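Local coordinates for purine nucleoside phosphorylase (Schistosoma mansoni, PDB 5KO5), which probably catalyses the reversible phosphorolysis of purine nucleosides such as inosine and guanosine, giving the free base and ribose 1-phosphate, at residues P162-A167 with I229-G234; V112-N117 with K236-S241; Y194-G199 with T223-I228. All coordinates share one frame; numbering follows the deposited sequence.

The three contacts lie in one subunit of a trimer, their centres 12 to 13 Å apart. Contact 2 pairs strands 112-121 and 236-246 near the centre of the chain. Helix 224-232 packs on that pair: its first turn meets the end of strand 189-196 in contact 3, its last turn meets the loop before helix 170-182 in contact 1, and the chain then enters strand 236-246. In sequence, contact 3 (194-199 with 223-228) falls between the segments of contact 1, and both lie between those of contact 2. Asn117 and Thr223 join contacts 2 and 3 near the cytosine-bound pocket.

Contact 1. Residues P162-A167 with I229-G234; sequences PDLSNA and IACHCG
Cys231 and His232, in the last turn of helix 224-232, carry their side of this contact, in which no hydrogen bond crosses between 162-167 and 229-234. The apolar part centres on the Cys231 sulfur, placed anti to its own backbone nitrogen (chi1 -180°) and pointing into the bend of the loop. Leu164 reaches it with one branch, CD2 lying 3.9 Å from Cys231 SG, while the methyl of Ala167 flanks the thiol, with CB 4.3 Å from SG. The carbonyl oxygen of Asp163 also comes close, O lying 3.5 Å from Cys231 SG. Pro162 meets the imidazole of His232 at its edge, near the ring plane, where Pro162 CG comes within 3.6 Å of His232 CD2.

Hydrogen bonds stay within each segment or lead outside the pair. Asp163 OD1 takes the Ser165 hydroxyl through its syn lone pair, with OG 2.8 Å from OD1, and a weak hydrogen bond from Ile257 N of the second subunit, a cytosine-pocket residue; OD2 receives a weak bond from Ser165 N. His232 NE2 is hydrogen-bonded to Asn153 OD1. A Schellman motif ends the helix, with Gly234 at positive phi as its C-prime residue.

Ile229 and His232 also touch helix 95-108, and Ala230 packs on Val237 and Leu113 of the central strands. Pro162 meets Pro200 and Leu164 meets Thr201 of the second subunit, so the end of helix 224-232 lies behind a subunit interface.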
loop_
_atom_site.group_PDB
_atom_site.type_symbol
_atom_site.label_atom_id
_atom_site.label_comp_id
_atom_site.label_asym_id
_atom_site.label_seq_id
_atom_site.Cartn_x
_atom_site.Cartn_y
_atom_site.Cartn_z
ATOM N N PRO A 162 12.685 11.287 8.433
ATOM C CA PRO A 162 13.492 12.063 7.481
ATOM C C PRO A 162 12.616 12.917 6.584
ATOM O O PRO A 162 11.522 12.511 6.184
ATOM C CB PRO A 162 14.211 10.998 6.649
ATOM C CG PRO A 162 13.944 9.699 7.294
ATOM C CD PRO A 162 12.765 9.839 8.196
ATOM N N ASP A 163 13.128 14.095 6.252
ATOM C CA ASP A 163 12.563 14.934 5.209
ATOM C C ASP A 163 13.187 14.549 3.875
ATOM O O ASP A 163 14.400 14.343 3.780
ATOM C CB ASP A 163 12.876 16.398 5.510
ATOM C CG ASP A 163 12.588 17.296 4.342
ATOM O OD1 ASP A 163 11.410 17.616 4.116
ATOM O OD2 ASP A 163 13.547 17.678 3.641
ATOM N N LEU A 164 12.351 14.451 2.843
ATOM C CA LEU A 164 12.803 14.025 1.524
ATOM C C LEU A 164 12.890 15.169 0.527
ATOM O O LEU A 164 13.075 14.915 -0.673
ATOM C CB LEU A 164 11.885 12.925 0.992
ATOM C CG LEU A 164 11.796 11.683 1.879
ATOM C CD1 LEU A 164 10.809 10.696 1.287
ATOM C CD2 LEU A 164 13.162 11.019 2.034
ATOM N N SER A 165 12.770 16.414 0.998
ATOM C CA SER A 165 12.747 17.579 0.115
ATOM C C SER A 165 14.037 17.725 -0.678
ATOM O O SER A 165 14.027 18.302 -1.772
ATOM C CB SER A 165 12.495 18.847 0.931
ATOM O OG SER A 165 11.257 18.769 1.616
ATOM N N ASN A 166 15.156 17.231 -0.149
ATOM C CA ASN A 166 16.441 17.289 -0.837
ATOM C C ASN A 166 17.011 15.893 -1.058
ATOM O O ASN A 166 18.229 15.699 -1.063
ATOM C CB ASN A 166 17.435 18.184 -0.098
ATOM C CG ASN A 166 16.900 19.587 0.123
ATOM O OD1 ASN A 166 16.934 20.109 1.238
ATOM N ND2 ASN A 166 16.390 20.200 -0.939
ATOM N N ALA A 167 16.129 14.913 -1.256
ATOM C CA ALA A 167 16.578 13.543 -1.482
ATOM C C ALA A 167 17.367 13.419 -2.776
ATOM O O ALA A 167 18.317 12.632 -2.845
ATOM C CB ALA A 167 15.373 12.608 -1.512
ATOM N N ILE A 229 16.802 5.158 2.048
ATOM C CA ILE A 229 17.824 4.709 2.994
ATOM C C ILE A 229 19.050 5.606 2.909
ATOM O O ILE A 229 19.626 5.987 3.936
ATOM C CB ILE A 229 18.164 3.219 2.776
ATOM C CG1 ILE A 229 16.931 2.340 3.011
ATOM C CG2 ILE A 229 19.311 2.805 3.712
ATOM C CD1 ILE A 229 16.257 2.523 4.387
ATOM N N ALA A 230 19.449 5.979 1.690
ATOM C CA ALA A 230 20.588 6.879 1.517
ATOM C C ALA A 230 20.311 8.238 2.155
ATOM O O ALA A 230 21.145 8.765 2.910
ATOM C CB ALA A 230 20.897 7.036 0.027
ATOM N N CYS A 231 19.139 8.816 1.869
ATOM C CA CYS A 231 18.785 10.116 2.429
ATOM C C CYS A 231 18.766 10.061 3.952
ATOM O O CYS A 231 19.248 10.979 4.627
ATOM C CB CYS A 231 17.419 10.530 1.880
ATOM S SG CYS A 231 16.824 12.136 2.463
ATOM N N HIS A 232 18.237 8.971 4.505
ATOM C CA HIS A 232 18.161 8.815 5.951
ATOM C C HIS A 232 19.545 8.899 6.594
ATOM O O HIS A 232 19.699 9.494 7.667
ATOM C CB HIS A 232 17.457 7.485 6.243
ATOM C CG HIS A 232 17.362 7.136 7.690
ATOM N ND1 HIS A 232 18.237 6.262 8.298
ATOM C CD2 HIS A 232 16.466 7.498 8.637
ATOM C CE1 HIS A 232 17.893 6.116 9.567
ATOM N NE2 HIS A 232 16.827 6.862 9.802
ATOM N N CYS A 233 20.569 8.332 5.944
ATOM C CA CYS A 233 21.909 8.324 6.525
ATOM C C CYS A 233 22.846 9.367 5.912
ATOM O O CYS A 233 24.065 9.287 6.107
ATOM C CB CYS A 233 22.516 6.916 6.504
ATOM S SG CYS A 233 23.003 6.283 4.879
ATOM N N GLY A 234 22.307 10.354 5.197
ATOM C CA GLY A 234 23.107 11.486 4.754
ATOM C C GLY A 234 23.901 11.300 3.476
ATOM O O GLY A 234 24.821 12.087 3.217
#

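Contact 2. Residues V112-N117 with K236-S241; sequences VLLITN and KVLAVS
Strands 112-117 and 236-241 run parallel in exact register from Val112 beside Lys236 to Asn117 beside Ser241, their axes 4.7 Å apart at closest and 13° from parallel. Five backbone hydrogen bonds alternate across the pair, from Leu113 N to Lys236 O (2.8 Å) through to Asn117 N to Val240 O (3.1 Å), the last being more bent, at 144°.

Leu114, Leu238, Thr116 and Val240 project from one face. Leu114 lays its CD2 methyl 3.8 Å from Leu238 CB. Phe277 of helix 259-283 covers Leu114, Thr116 and Val240, and Thr116 OG1 is hydrogen-bonded to Gly34 N.

On the other face Ile115 runs its long branch back along the strands, bringing CD1 to 4.0 Å from Val237 CG1, while its CB lies beside the CB of Ala239. Val227 of helix 224-232 packs on both Ile115 and Val237. Farther along this face the Ser241 hydroxyl donates to Asn117 OD1, only 2.6 Å away and in the amide plane on a lone pair. Asn117 CG sits between its backbone nitrogen and carbonyl carbon (chi1 64°), which swings the amide over toward Ser241. With ND2 hydrogen-bonded to Thr223 OG1, both ends of the buried amide are engaged and its rotation is fixed.

This parallel pair, with helix 224-232 on one face and helix 259-283 on the other, is part of the central mixed sheet of the alpha/beta phosphorylase superfamily fold; the Asn117 side chain comes to about 7 Å from the bound cytosine.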
loop_
_atom_site.group_PDB
_atom_site.type_symbol
_atom_site.label_atom_id
_atom_site.label_comp_id
_atom_site.label_asym_id
_atom_site.label_seq_id
_atom_site.Cartn_x
_atom_site.Cartn_y
_atom_site.Cartn_z
ATOM N N VAL A 112 28.206 9.734 -1.908
ATOM C CA VAL A 112 27.326 9.958 -3.048
ATOM C C VAL A 112 26.951 8.600 -3.618
ATOM O O VAL A 112 27.830 7.757 -3.837
ATOM C CB VAL A 112 28.024 10.801 -4.129
ATOM C CG1 VAL A 112 27.159 10.889 -5.386
ATOM C CG2 VAL A 112 28.349 12.191 -3.589
ATOM N N LEU A 113 25.655 8.396 -3.850
ATOM C CA LEU A 113 25.123 7.181 -4.455
ATOM C C LEU A 113 24.539 7.540 -5.816
ATOM O O LEU A 113 23.681 8.426 -5.910
ATOM C CB LEU A 113 24.051 6.578 -3.549
ATOM C CG LEU A 113 23.295 5.359 -4.085
ATOM C CD1 LEU A 113 24.250 4.214 -4.444
ATOM C CD2 LEU A 113 22.287 4.919 -3.038
ATOM N N LEU A 114 25.014 6.864 -6.861
ATOM C CA LEU A 114 24.531 7.045 -8.227
ATOM C C LEU A 114 23.678 5.840 -8.590
ATOM O O LEU A 114 24.118 4.701 -8.414
ATOM C CB LEU A 114 25.708 7.124 -9.207
ATOM C CG LEU A 114 26.783 8.170 -8.893
ATOM C CD1 LEU A 114 27.906 8.139 -9.937
ATOM C CD2 LEU A 114 26.181 9.578 -8.774
ATOM N N ILE A 115 22.467 6.086 -9.104
ATOM C CA ILE A 115 21.506 5.022 -9.382
ATOM C C ILE A 115 20.956 5.190 -10.791
ATOM O O ILE A 115 20.608 6.301 -11.203
ATOM C CB ILE A 115 20.337 5.068 -8.379
ATOM C CG1 ILE A 115 20.842 5.064 -6.936
ATOM C CG2 ILE A 115 19.390 3.891 -8.615
ATOM C CD1 ILE A 115 19.727 5.243 -5.906
ATOM N N THR A 116 20.849 4.084 -11.528
ATOM C CA THR A 116 20.105 4.082 -12.780
ATOM C C THR A 116 19.000 3.036 -12.708
ATOM O O THR A 116 19.063 2.089 -11.922
ATOM C CB THR A 116 21.000 3.812 -14.008
ATOM O OG1 THR A 116 21.632 2.528 -13.875
ATOM C CG2 THR A 116 22.064 4.895 -14.151
ATOM N N ASN A 117 17.968 3.232 -13.526
ATOM C CA ASN A 117 16.876 2.275 -13.608
ATOM C C ASN A 117 16.255 2.360 -14.996
ATOM O O ASN A 117 16.521 3.291 -15.760
ATOM C CB ASN A 117 15.832 2.488 -12.493
ATOM C CG ASN A 117 15.110 3.825 -12.590
ATOM O OD1 ASN A 117 14.460 4.129 -13.592
ATOM N ND2 ASN A 117 15.195 4.617 -11.529
ATOM N N LYS A 236 24.161 11.623 -0.475
ATOM C CA LYS A 236 23.532 12.345 -1.574
ATOM C C LYS A 236 23.278 11.385 -2.728
ATOM O O LYS A 236 24.019 10.422 -2.922
ATOM C CB LYS A 236 24.446 13.485 -2.038
ATOM C CG LYS A 236 24.681 14.551 -0.982
ATOM C CD LYS A 236 25.546 15.674 -1.552
ATOM C CE LYS A 236 25.844 16.731 -0.509
ATOM N NZ LYS A 236 26.670 16.180 0.600
ATOM N N VAL A 237 22.233 11.659 -3.505
ATOM C CA VAL A 237 21.780 10.732 -4.535
ATOM C C VAL A 237 21.604 11.452 -5.864
ATOM O O VAL A 237 21.058 12.560 -5.911
ATOM C CB VAL A 237 20.446 10.058 -4.148
ATOM C CG1 VAL A 237 19.931 9.207 -5.310
ATOM C CG2 VAL A 237 20.610 9.207 -2.911
ATOM N N LEU A 238 22.055 10.805 -6.941
ATOM C CA LEU A 238 21.659 11.121 -8.307
ATOM C C LEU A 238 20.994 9.868 -8.856
ATOM O O LEU A 238 21.592 8.788 -8.809
ATOM C CB LEU A 238 22.878 11.436 -9.177
ATOM C CG LEU A 238 22.546 11.591 -10.661
ATOM C CD1 LEU A 238 21.709 12.846 -10.913
ATOM C CD2 LEU A 238 23.818 11.624 -11.491
ATOM N N ALA A 239 19.762 9.996 -9.345
ATOM C CA ALA A 239 19.024 8.864 -9.885
ATOM C C ALA A 239 18.561 9.220 -11.284
ATOM O O ALA A 239 17.972 10.286 -11.486
ATOM C CB ALA A 239 17.812 8.539 -9.008
ATOM N N VAL A 240 18.824 8.332 -12.247
ATOM C CA VAL A 240 18.514 8.580 -13.650
ATOM C C VAL A 240 17.705 7.407 -14.182
ATOM O O VAL A 240 18.129 6.254 -14.056
ATOM C CB VAL A 240 19.800 8.763 -14.478
ATOM C CG1 VAL A 240 19.459 8.955 -15.956
ATOM C CG2 VAL A 240 20.601 9.936 -13.933
ATOM N N SER A 241 16.545 7.697 -14.766
ATOM C CA SER A 241 15.735 6.677 -15.421
ATOM C C SER A 241 16.004 6.677 -16.918
ATOM O O SER A 241 16.055 7.735 -17.549
ATOM C CB SER A 241 14.243 6.948 -15.234
ATOM O OG SER A 241 13.834 6.678 -13.909
#

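Contact 3. Residues Y194-G199 with T223-I228; sequences YAFNGG and TVPEVI
Tyr194 and Phe196 of strand 189-196 face Val224 and Pro225 in the first turn of helix 224-232, a strand-to-helix packing in the alpha/beta phosphorylase fold; the short axes run at 102° to each other, 10.6 Å apart.

The tight part is wholly apolar. Val224 wedges between the two aromatic side chains: its CG2 methyl lies 3.7 Å from Tyr194 CD1, and its CB is 3.8 Å from Phe196 CD2. The Phe196 ring, thrown out from the strand with CG anti to the backbone nitrogen (chi1 179°), extends past the valine to the proline. There Pro225 CD makes a CH-pi contact over one ring face, 4.1 Å from the Phe196 centroid and 29° off the ring normal.

Looser packing is found at Thr223, at the N-cap position, whose hydroxyl serves Asn117 instead of capping the helix: its CB is 4.3 Å from Tyr194 OH. That phenol hydroxyl is hydrogen-bonded to Ser222 N, just ahead of the helix. Nearest atoms of the cytosine and the Tyr194 side chain are about 6 Å apart, so this end lies near the base pocket without lining it directly. Beyond Phe196 the chain turns away from the helix, and Asn197 packs on Gly142 of the third subunit.

The side chains of Pro225 and Phe196 come at each other from opposite directions, Pro225 CG ending 3.5 Å from Phe196 CE2.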
loop_
_atom_site.group_PDB
_atom_site.type_symbol
_atom_site.label_atom_id
_atom_site.label_comp_id
_atom_site.label_asym_id
_atom_site.label_seq_id
_atom_site.Cartn_x
_atom_site.Cartn_y
_atom_site.Cartn_z
ATOM N N TYR A 194 9.318 10.605 -10.272
ATOM C CA TYR A 194 9.272 9.149 -10.403
ATOM C C TYR A 194 8.190 8.567 -9.496
ATOM O O TYR A 194 8.216 8.765 -8.276
ATOM C CB TYR A 194 10.639 8.582 -10.015
ATOM C CG TYR A 194 10.832 7.082 -10.103
ATOM C CD1 TYR A 194 10.469 6.253 -9.047
ATOM C CD2 TYR A 194 11.464 6.510 -11.207
ATOM C CE1 TYR A 194 10.683 4.888 -9.110
ATOM C CE2 TYR A 194 11.687 5.139 -11.282
ATOM C CZ TYR A 194 11.291 4.340 -10.229
ATOM O OH TYR A 194 11.518 2.992 -10.283
ATOM N N ALA A 195 7.253 7.827 -10.080
ATOM C CA ALA A 195 6.281 7.090 -9.279
ATOM C C ALA A 195 6.819 5.693 -9.028
ATOM O O ALA A 195 7.193 4.998 -9.973
ATOM C CB ALA A 195 4.953 6.968 -10.020
ATOM N N PHE A 196 6.819 5.271 -7.757
ATOM C CA PHE A 196 7.252 3.928 -7.380
ATOM C C PHE A 196 6.026 3.021 -7.351
ATOM O O PHE A 196 5.152 3.175 -6.490
ATOM C CB PHE A 196 7.950 3.990 -6.024
ATOM C CG PHE A 196 8.437 2.657 -5.484
ATOM C CD1 PHE A 196 8.697 1.561 -6.313
ATOM C CD2 PHE A 196 8.639 2.514 -4.110
ATOM C CE1 PHE A 196 9.139 0.351 -5.772
ATOM C CE2 PHE A 196 9.087 1.301 -3.565
ATOM C CZ PHE A 196 9.351 0.218 -4.408
ATOM N N ASN A 197 5.943 2.124 -8.344
ATOM C CA ASN A 197 5.005 1.000 -8.377
ATOM C C ASN A 197 5.718 -0.214 -7.812
ATOM O O ASN A 197 6.722 -0.660 -8.369
ATOM C CB ASN A 197 4.632 0.719 -9.834
ATOM C CG ASN A 197 3.924 -0.611 -10.022
ATOM O OD1 ASN A 197 3.240 -1.092 -9.116
ATOM N ND2 ASN A 197 4.065 -1.204 -11.215
ATOM N N GLY A 198 5.225 -0.742 -6.695
ATOM C CA GLY A 198 5.876 -1.899 -6.106
ATOM C C GLY A 198 6.104 -3.032 -7.091
ATOM O O GLY A 198 7.100 -3.745 -6.999
ATOM N N GLY A 199 5.171 -3.242 -8.018
ATOM C CA GLY A 199 5.349 -4.288 -9.019
ATOM C C GLY A 199 5.025 -5.679 -8.486
ATOM O O GLY A 199 4.562 -5.826 -7.357
ATOM N N THR A 223 14.433 1.909 -6.885
ATOM C CA THR A 223 15.103 3.198 -6.723
ATOM C C THR A 223 14.666 3.949 -5.471
ATOM O O THR A 223 15.510 4.304 -4.647
ATOM C CB THR A 223 14.962 4.040 -7.987
ATOM O OG1 THR A 223 15.598 3.332 -9.063
ATOM C CG2 THR A 223 15.640 5.395 -7.813
ATOM N N VAL A 224 13.368 4.194 -5.311
ATOM C CA VAL A 224 12.847 4.926 -4.158
ATOM C C VAL A 224 13.275 4.308 -2.823
ATOM O O VAL A 224 13.663 5.058 -1.913
ATOM C CB VAL A 224 11.330 5.151 -4.292
ATOM C CG1 VAL A 224 10.719 5.645 -2.980
ATOM C CG2 VAL A 224 11.052 6.142 -5.426
ATOM N N PRO A 225 13.267 2.981 -2.644
ATOM C CA PRO A 225 13.734 2.444 -1.347
ATOM C C PRO A 225 15.183 2.792 -1.066
ATOM O O PRO A 225 15.512 3.247 0.038
ATOM C CB PRO A 225 13.509 0.927 -1.485
ATOM C CG PRO A 225 12.377 0.821 -2.516
ATOM C CD PRO A 225 12.679 1.926 -3.499
ATOM N N GLU A 226 16.042 2.657 -2.076
ATOM C CA GLU A 226 17.456 2.969 -1.888
ATOM C C GLU A 226 17.657 4.449 -1.639
ATOM O O GLU A 226 18.490 4.829 -0.803
ATOM C CB GLU A 226 18.258 2.548 -3.122
ATOM C CG GLU A 226 18.333 1.061 -3.331
ATOM C CD GLU A 226 17.329 0.561 -4.341
ATOM O OE1 GLU A 226 16.185 1.041 -4.313
ATOM O OE2 GLU A 226 17.685 -0.318 -5.160
ATOM N N VAL A 227 16.927 5.299 -2.371
ATOM C CA VAL A 227 16.996 6.743 -2.166
ATOM C C VAL A 227 16.673 7.097 -0.724
ATOM O O VAL A 227 17.343 7.938 -0.110
ATOM C CB VAL A 227 16.050 7.473 -3.140
ATOM C CG1 VAL A 227 15.962 8.950 -2.777
ATOM C CG2 VAL A 227 16.520 7.310 -4.582
ATOM N N ILE A 228 15.638 6.469 -0.162
ATOM C CA ILE A 228 15.211 6.810 1.188
ATOM C C ILE A 228 16.248 6.365 2.207
ATOM O O ILE A 228 16.572 7.110 3.135
ATOM C CB ILE A 228 13.817 6.228 1.455
ATOM C CG1 ILE A 228 12.790 7.037 0.660
ATOM C CG2 ILE A 228 13.485 6.214 2.953
ATOM C CD1 ILE A 228 11.367 6.450 0.671
#